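Local atomic coordinates of CTD kinase subunit gamma (Schizosaccharomyces pombe, PDB entry 5CE7), a protein that probably helps, as the gamma subunit of the CTD kinase complex, to activate the kinase that hyperphosphorylates the C-terminal repeat domain of RNA polymerase II. Residues 66-71 and 119-124; 90-95 and 128-133. All coordinates share one frame; numbering follows the deposited sequence.

In the fold
The CTD-interacting domain of Ctk3 illustrates how contacts that overlap along the chain tie late helices of an all-helical superhelix to earlier ones. From the N terminus, helices 3-14, 25-33 and 38-51 precede helix 54-73, which supplies residues 66-71, the first half of contact 1. Helix 88-95 then offers residues 90-95 to contact 2. After helix 100-118 the chain returns: the turn at 119-124 closes contact 1 over an excursion of 47 residues, and helix 124-139 at once closes contact 2 over 32. The two loops therefore cross rather than nest. Their centres lie about 16 Å apart, and together they tie the last helix and the turn before it to two earlier helices.

Contact 1. Residues 66-71 and 119-124; sequences TLCEMC and KKVIDD
The side chains of Glu69 and Lys119 start alike, each CG anti to its carbonyl carbon, and part only further out: Glu69 runs on extended, whereas Lys119 bends at chi3 (-109°) and chi4. The two chains cross obliquely, and NZ of Lys119 lies against the CG methylene of Glu69, 3.1 Å away. OE2 of Glu69 sits nearer to Lys119 CE, at 3.1 Å, than to Lys119 NZ, with which it forms a long salt bridge of 3.6 Å. CE of Lys119 also stands 3.1 Å from CG of Glu69, too tight for two carbons at rest, so the exact placing of the lysine end is doubtful. Its ammonium group has a second carboxylate partner in Asp65. With an alanine here in place of Glu69, the lysine would probably lose this long charge pairing and keep Asp65 as its acidic mate.

Residues 119-124 form the link between helices 100-118 and 124-139 in the right-handed superhelix of this noncanonical CTD-interacting domain. Helix 100-118 finishes in a Schellman motif, with Lys120 as its C-prime residue at positive phi and Val121 N bonded back to Leu116 O. The turn sends Val121 toward Cys68. There the meeting is apolar and modest: CG1 of Val121 comes within 4.1 Å of Cys68 SG, while its other methyl, CG2, lies 4.2 Å from Cys68 CB. Leu116 touches both residues, and Leu81 and Ile84 of helix 80-86 also pack on the cysteine. Beyond the turn, Asp123 takes the N-cap position of helix 124-139, its OD1 accepting from Gln126 N.

Contact 2. Residues 90-95 and 128-133; sequences KLVQNV and KDAMAT
Apolar contact joins the helices here, and Val92 is its centre: this one side chain of helix 88-95 meets two residues, Ala130 and Thr133, that lie about a turn apart on helix 124-139. Each methyl of the valine has its own partner. CG1 stands anti to the backbone N (chi1 169°) and reaches the methyl of Thr133, with CG1 of Val92 and CG2 of Thr133 3.6 Å apart. The other branch, CG2, lies 4.0 Å from CB of Ala130. The alanine's small side chain probably helps the backbones come near, the CA atoms of Val92 and Ala130 being separated by 6.7 Å. Altogether the two segments bury 130 Å², a small interface of carbon against carbon.

Hydrogen bonding serves the second helix from within. Thr133 presents its methyl to the valine and turns its hydroxyl back to its own helix, where OG1 donates to Asp129 O over 3.0 Å, tilted 33° from the carbonyl plane. The same oxygen accepts from Thr133 N on the opposite face, so one carbonyl is gripped by two donors of a single residue. This bond accounts for the hydroxyl and fixes the rotation that leaves CG2 facing Val92.

Three other helices border the pair. Val92 also touches Met61 of helix 54-73, Ala130 and Met131 rest on Leu113 of helix 100-118, and Leu91 packs on Trp46 and Leu49 of helix 38-51. Where helix 88-95 ends, Asn94 O accepts from Arg57 and Val95 O from Asn105, which fastens that end to helices 54-73 and 100-118, while helix 124-139 lies along the face that bears Val92.

Contact 1. Residues 66-71 and 119-124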
ATOM      1  N   THR A  66      -1.778  -3.780   5.668  1.00 15.98           N
ATOM      2  CA  THR A  66      -1.493  -5.115   6.217  1.00 15.48           C
ATOM      3  C   THR A  66       0.014  -5.450   6.214  1.00 14.95           C
ATOM      4  O   THR A  66       0.564  -5.979   7.202  1.00 16.25           O
ATOM      5  CB  THR A  66      -2.296  -6.187   5.432  1.00 15.25           C
ATOM      6  OG1 THR A  66      -3.702  -5.934   5.602  1.00 17.33           O
ATOM      7  CG2 THR A  66      -1.957  -7.619   5.916  1.00 11.54           C
ATOM      8  N   LEU A  67       0.684  -5.115   5.116  1.00 12.38           N
ATOM      9  CA  LEU A  67       2.126  -5.298   5.008  1.00 12.72           C
ATOM     10  C   LEU A  67       2.871  -4.518   6.093  1.00 15.34           C
ATOM     11  O   LEU A  67       3.748  -5.061   6.779  1.00 17.59           O
ATOM     12  CB  LEU A  67       2.620  -4.860   3.624  1.00  9.86           C
ATOM     13  CG  LEU A  67       4.122  -4.960   3.353  1.00 12.44           C
ATOM     14  CD1 LEU A  67       4.604  -6.406   3.535  1.00 15.13           C
ATOM     15  CD2 LEU A  67       4.420  -4.516   1.942  1.00 12.11           C
ATOM     16  N   CYS A  68       2.544  -3.239   6.242  1.00 10.55           N
ATOM     17  CA  CYS A  68       3.155  -2.444   7.303  1.00 13.89           C
ATOM     18  C   CYS A  68       2.899  -3.041   8.701  1.00 15.06           C
ATOM     19  O   CYS A  68       3.819  -3.151   9.502  1.00 16.97           O
ATOM     20  CB  CYS A  68       2.696  -0.974   7.236  1.00 14.67           C
ATOM     21  SG  CYS A  68       3.324  -0.065   5.792  1.00 17.81           S
ATOM     22  N   GLU A  69       1.657  -3.414   8.995  1.00 13.97           N
ATOM     23  CA  GLU A  69       1.337  -4.013  10.297  1.00 15.60           C
ATOM     24  C   GLU A  69       2.174  -5.260  10.544  1.00 15.81           C
ATOM     25  O   GLU A  69       2.734  -5.450  11.617  1.00 18.77           O
ATOM     26  CB  GLU A  69      -0.148  -4.365  10.393  1.00 20.94           C
ATOM     27  CG  GLU A  69      -1.061  -3.151  10.349  1.00 27.46           C
ATOM     28  CD  GLU A  69      -2.544  -3.508  10.360  1.00 36.80           C
ATOM     29  OE1 GLU A  69      -2.902  -4.625   9.936  1.00 36.58           O
ATOM     30  OE2 GLU A  69      -3.354  -2.666  10.804  1.00 40.61           O
HETATM   31  N   MSE A  70       2.273  -6.109   9.535  1.00 15.40           N
HETATM   32  CA  MSE A  70       3.039  -7.331   9.684  1.00 16.98           C
HETATM   33  C   MSE A  70       4.533  -7.068   9.773  1.00 14.90           C
HETATM   34  O   MSE A  70       5.233  -7.748  10.510  1.00 17.51           O
HETATM   35  CB  MSE A  70       2.681  -8.315   8.580  1.00 17.38           C
HETATM   36  CG  MSE A  70       1.248  -8.826   8.738  1.00 28.23           C
HETATM   37 SE   MSE A  70       0.853 -10.237   7.477  1.00 63.52          SE
HETATM   38  CE  MSE A  70       2.676 -11.040   7.422  1.00 14.91           C
ATOM     39  N   CYS A  71       5.021  -6.069   9.045  1.00 12.48           N
ATOM     40  CA  CYS A  71       6.416  -5.656   9.200  1.00 15.54           C
ATOM     41  C   CYS A  71       6.693  -5.282  10.660  1.00 18.09           C
ATOM     42  O   CYS A  71       7.691  -5.710  11.240  1.00 18.22           O
ATOM     43  CB  CYS A  71       6.761  -4.485   8.270  1.00 12.94           C
ATOM     44  SG  CYS A  71       6.998  -4.951   6.541  1.00 16.71           S
ATOM     45  N   LYS A 119       0.204   3.913  13.723  1.00 22.02           N
ATOM     46  CA  LYS A 119       1.311   2.986  13.873  1.00 28.52           C
ATOM     47  C   LYS A 119       2.655   3.638  13.520  1.00 27.49           C
ATOM     48  O   LYS A 119       3.667   2.954  13.364  1.00 28.11           O
ATOM     49  CB  LYS A 119       1.022   1.696  13.095  1.00 30.46           C
ATOM     50  CG  LYS A 119      -0.361   1.147  13.459  1.00 34.35           C
ATOM     51  CD  LYS A 119      -0.532  -0.313  13.110  1.00 41.81           C
ATOM     52  CE  LYS A 119      -1.479  -0.481  11.935  1.00 46.95           C
ATOM     53  NZ  LYS A 119      -0.840  -0.058  10.656  1.00 49.44           N
ATOM     54  N   LYS A 120       2.650   4.969  13.419  1.00 22.49           N
ATOM     55  CA  LYS A 120       3.882   5.750  13.280  1.00 26.51           C
ATOM     56  C   LYS A 120       4.698   5.402  12.031  1.00 27.01           C
ATOM     57  O   LYS A 120       5.908   5.634  11.976  1.00 25.94           O
ATOM     58  CB  LYS A 120       4.732   5.610  14.543  1.00 35.55           C
ATOM     59  CG  LYS A 120       3.942   5.930  15.817  1.00 40.65           C
ATOM     60  CD  LYS A 120       4.767   5.748  17.075  1.00 46.66           C
ATOM     61  CE  LYS A 120       4.388   6.787  18.123  1.00 54.02           C
ATOM     62  NZ  LYS A 120       4.777   8.168  17.693  1.00 58.23           N
ATOM     63  N   VAL A 121       4.023   4.849  11.029  1.00 24.40           N
ATOM     64  CA  VAL A 121       4.642   4.622   9.731  1.00 20.20           C
ATOM     65  C   VAL A 121       4.795   5.962   9.012  1.00 20.11           C
ATOM     66  O   VAL A 121       5.775   6.194   8.293  1.00 20.94           O
ATOM     67  CB  VAL A 121       3.803   3.655   8.873  1.00 19.76           C
ATOM     68  CG1 VAL A 121       4.470   3.423   7.515  1.00 14.95           C
ATOM     69  CG2 VAL A 121       3.602   2.335   9.608  1.00 22.47           C
ATOM     70  N   ILE A 122       3.813   6.845   9.206  1.00 19.69           N
ATOM     71  CA  ILE A 122       3.884   8.212   8.683  1.00 21.49           C
ATOM     72  C   ILE A 122       3.764   9.217   9.834  1.00 22.52           C
ATOM     73  O   ILE A 122       3.052   8.970  10.803  1.00 20.07           O
ATOM     74  CB  ILE A 122       2.802   8.490   7.612  1.00 19.78           C
ATOM     75  CG1 ILE A 122       1.388   8.403   8.203  1.00 17.52           C
ATOM     76  CG2 ILE A 122       2.941   7.529   6.423  1.00 22.29           C
ATOM     77  CD1 ILE A 122       0.279   8.596   7.144  1.00 16.13           C
ATOM     78  N   ASP A 123       4.487  10.332   9.742  1.00 25.84           N
ATOM     79  CA  ASP A 123       4.444  11.347  10.795  1.00 29.94           C
ATOM     80  C   ASP A 123       3.287  12.344  10.609  1.00 29.65           C
ATOM     81  O   ASP A 123       2.445  12.194   9.711  1.00 19.77           O
ATOM     82  CB  ASP A 123       5.793  12.081  10.931  1.00 31.07           C
ATOM     83  CG  ASP A 123       6.180  12.862   9.675  1.00 33.48           C
ATOM     84  OD1 ASP A 123       5.286  13.369   8.969  1.00 30.39           O
ATOM     85  OD2 ASP A 123       7.393  12.972   9.392  1.00 34.86           O
ATOM     86  N   ASP A 124       3.253  13.359  11.466  1.00 29.01           N
ATOM     87  CA  ASP A 124       2.151  14.311  11.477  1.00 31.13           C
ATOM     88  C   ASP A 124       2.060  15.099  10.178  1.00 30.34           C
ATOM     89  O   ASP A 124       0.967  15.299   9.646  1.00 28.53           O
ATOM     90  CB  ASP A 124       2.271  15.267  12.671  1.00 34.39           C
ATOM     91  CG  ASP A 124       1.952  14.597  14.000  1.00 38.48           C
ATOM     92  OD1 ASP A 124       1.469  13.441  13.996  1.00 36.60           O
ATOM     93  OD2 ASP A 124       2.166  15.240  15.054  1.00 39.38           O
TER

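Contact 2. Residues 90-95 and 128-133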
ATOM      1  N   LYS A  90       2.207   9.846  -3.063  1.00 16.22           N
ATOM      2  CA  LYS A  90       2.081   9.221  -4.381  1.00 19.63           C
ATOM      3  C   LYS A  90       1.014   8.130  -4.358  1.00 16.48           C
ATOM      4  O   LYS A  90       0.192   8.015  -5.272  1.00 16.32           O
ATOM      5  CB  LYS A  90       3.423   8.633  -4.833  1.00 24.76           C
ATOM      6  CG  LYS A  90       4.486   9.686  -5.121  1.00 35.69           C
ATOM      7  CD  LYS A  90       5.776   9.057  -5.647  1.00 42.13           C
ATOM      8  CE  LYS A  90       6.768  10.124  -6.119  1.00 45.53           C
ATOM      9  NZ  LYS A  90       8.065   9.525  -6.582  1.00 46.51           N
ATOM     10  N   LEU A  91       1.038   7.320  -3.302  1.00 19.60           N
ATOM     11  CA  LEU A  91       0.068   6.254  -3.147  1.00 15.74           C
ATOM     12  C   LEU A  91      -1.337   6.844  -3.138  1.00 17.79           C
ATOM     13  O   LEU A  91      -2.227   6.338  -3.816  1.00 15.77           O
ATOM     14  CB  LEU A  91       0.338   5.456  -1.872  1.00 17.87           C
ATOM     15  CG  LEU A  91       1.647   4.650  -1.963  1.00 24.48           C
ATOM     16  CD1 LEU A  91       2.139   4.136  -0.603  1.00 23.87           C
ATOM     17  CD2 LEU A  91       1.468   3.493  -2.943  1.00 21.77           C
ATOM     18  N   VAL A  92      -1.535   7.914  -2.371  1.00 16.57           N
ATOM     19  CA  VAL A  92      -2.840   8.569  -2.323  1.00 14.10           C
ATOM     20  C   VAL A  92      -3.269   9.089  -3.697  1.00 15.67           C
ATOM     21  O   VAL A  92      -4.433   8.972  -4.091  1.00 16.32           O
ATOM     22  CB  VAL A  92      -2.866   9.724  -1.276  1.00 22.39           C
ATOM     23  CG1 VAL A  92      -4.130  10.549  -1.435  1.00 21.51           C
ATOM     24  CG2 VAL A  92      -2.751   9.170   0.141  1.00 23.23           C
ATOM     25  N   GLN A  93      -2.330   9.688  -4.418  1.00 18.88           N
ATOM     26  CA  GLN A  93      -2.619  10.251  -5.738  1.00 20.81           C
ATOM     27  C   GLN A  93      -3.092   9.171  -6.714  1.00 18.49           C
ATOM     28  O   GLN A  93      -3.944   9.410  -7.568  1.00 19.58           O
ATOM     29  CB  GLN A  93      -1.369  10.939  -6.297  1.00 30.03           C
ATOM     30  CG  GLN A  93      -1.458  11.275  -7.779  1.00 45.57           C
ATOM     31  CD  GLN A  93      -0.112  11.204  -8.482  1.00 57.01           C
ATOM     32  OE1 GLN A  93       0.936  11.466  -7.881  1.00 62.64           O
ATOM     33  NE2 GLN A  93      -0.132  10.835  -9.761  1.00 59.67           N
ATOM     34  N   ASN A  94      -2.519   7.982  -6.586  1.00 16.79           N
ATOM     35  CA  ASN A  94      -2.879   6.853  -7.438  1.00 16.77           C
ATOM     36  C   ASN A  94      -4.254   6.274  -7.073  1.00 14.51           C
ATOM     37  O   ASN A  94      -5.080   6.022  -7.945  1.00 13.50           O
ATOM     38  CB  ASN A  94      -1.804   5.765  -7.351  1.00 18.06           C
ATOM     39  CG  ASN A  94      -2.187   4.510  -8.113  1.00 20.26           C
ATOM     40  OD1 ASN A  94      -2.871   3.640  -7.588  1.00 22.31           O
ATOM     41  ND2 ASN A  94      -1.767   4.431  -9.366  1.00 21.64           N
ATOM     42  N   VAL A  95      -4.501   6.080  -5.780  1.00 15.40           N
ATOM     43  CA  VAL A  95      -5.739   5.433  -5.336  1.00 18.43           C
ATOM     44  C   VAL A  95      -6.951   6.385  -5.332  1.00 18.98           C
ATOM     45  O   VAL A  95      -8.067   5.995  -5.704  1.00 16.20           O
ATOM     46  CB  VAL A  95      -5.547   4.777  -3.950  1.00 20.57           C
ATOM     47  CG1 VAL A  95      -6.827   4.044  -3.491  1.00 19.13           C
ATOM     48  CG2 VAL A  95      -4.362   3.820  -3.994  1.00 18.98           C
ATOM     49  N   LYS A 128      -0.980  14.886   7.535  1.00 26.45           N
ATOM     50  CA  LYS A 128      -1.669  16.126   7.214  1.00 31.87           C
ATOM     51  C   LYS A 128      -1.662  16.372   5.709  1.00 28.23           C
ATOM     52  O   LYS A 128      -2.686  16.735   5.134  1.00 28.31           O
ATOM     53  CB  LYS A 128      -1.040  17.318   7.950  1.00 41.83           C
ATOM     54  CG  LYS A 128      -1.360  17.384   9.450  1.00 47.76           C
ATOM     55  CD  LYS A 128      -0.846  18.686  10.067  1.00 49.39           C
ATOM     56  CE  LYS A 128      -1.200  18.807  11.548  1.00 49.93           C
ATOM     57  NZ  LYS A 128      -0.126  18.297  12.446  1.00 51.37           N
ATOM     58  N   ASP A 129      -0.506  16.188   5.079  1.00 23.71           N
ATOM     59  CA  ASP A 129      -0.388  16.339   3.628  1.00 26.19           C
ATOM     60  C   ASP A 129      -1.281  15.353   2.870  1.00 23.75           C
ATOM     61  O   ASP A 129      -1.979  15.726   1.932  1.00 24.21           O
ATOM     62  CB  ASP A 129       1.067  16.153   3.169  1.00 28.29           C
ATOM     63  CG  ASP A 129       1.911  17.423   3.333  1.00 35.95           C
ATOM     64  OD1 ASP A 129       1.356  18.490   3.669  1.00 36.91           O
ATOM     65  OD2 ASP A 129       3.134  17.348   3.113  1.00 39.13           O
ATOM     66  N   ALA A 130      -1.233  14.088   3.264  1.00 23.41           N
ATOM     67  CA  ALA A 130      -1.992  13.046   2.575  1.00 21.06           C
ATOM     68  C   ALA A 130      -3.498  13.230   2.775  1.00 22.17           C
ATOM     69  O   ALA A 130      -4.290  13.044   1.848  1.00 22.07           O
ATOM     70  CB  ALA A 130      -1.546  11.671   3.059  1.00 22.29           C
HETATM   71  N   MSE A 131      -3.891  13.602   3.987  1.00 21.86           N
HETATM   72  CA  MSE A 131      -5.299  13.891   4.283  1.00 20.17           C
HETATM   73  C   MSE A 131      -5.807  15.098   3.489  1.00 23.20           C
HETATM   74  O   MSE A 131      -6.957  15.112   3.028  1.00 20.19           O
HETATM   75  CB  MSE A 131      -5.515  14.097   5.787  1.00 20.36           C
HETATM   76  CG  MSE A 131      -5.384  12.811   6.608  1.00 22.48           C
HETATM   77 SE   MSE A 131      -6.831  11.523   6.261  1.00 32.34          SE
HETATM   78  CE  MSE A 131      -8.267  12.515   7.168  1.00 28.32           C
ATOM     79  N   ALA A 132      -4.957  16.110   3.319  1.00 20.21           N
ATOM     80  CA  ALA A 132      -5.350  17.271   2.507  1.00 25.61           C
ATOM     81  C   ALA A 132      -5.513  16.881   1.032  1.00 21.46           C
ATOM     82  O   ALA A 132      -6.347  17.432   0.320  1.00 22.69           O
ATOM     83  CB  ALA A 132      -4.343  18.412   2.654  1.00 27.58           C
ATOM     84  N   THR A 133      -4.706  15.932   0.578  1.00 20.11           N
ATOM     85  CA  THR A 133      -4.816  15.444  -0.787  1.00 23.70           C
ATOM     86  C   THR A 133      -6.150  14.742  -0.999  1.00 22.58           C
ATOM     87  O   THR A 133      -6.846  15.005  -1.972  1.00 22.33           O
ATOM     88  CB  THR A 133      -3.665  14.479  -1.142  1.00 24.28           C
ATOM     89  OG1 THR A 133      -2.419  15.172  -1.010  1.00 28.31           O
ATOM     90  CG2 THR A 133      -3.809  13.981  -2.576  1.00 23.50           C
TER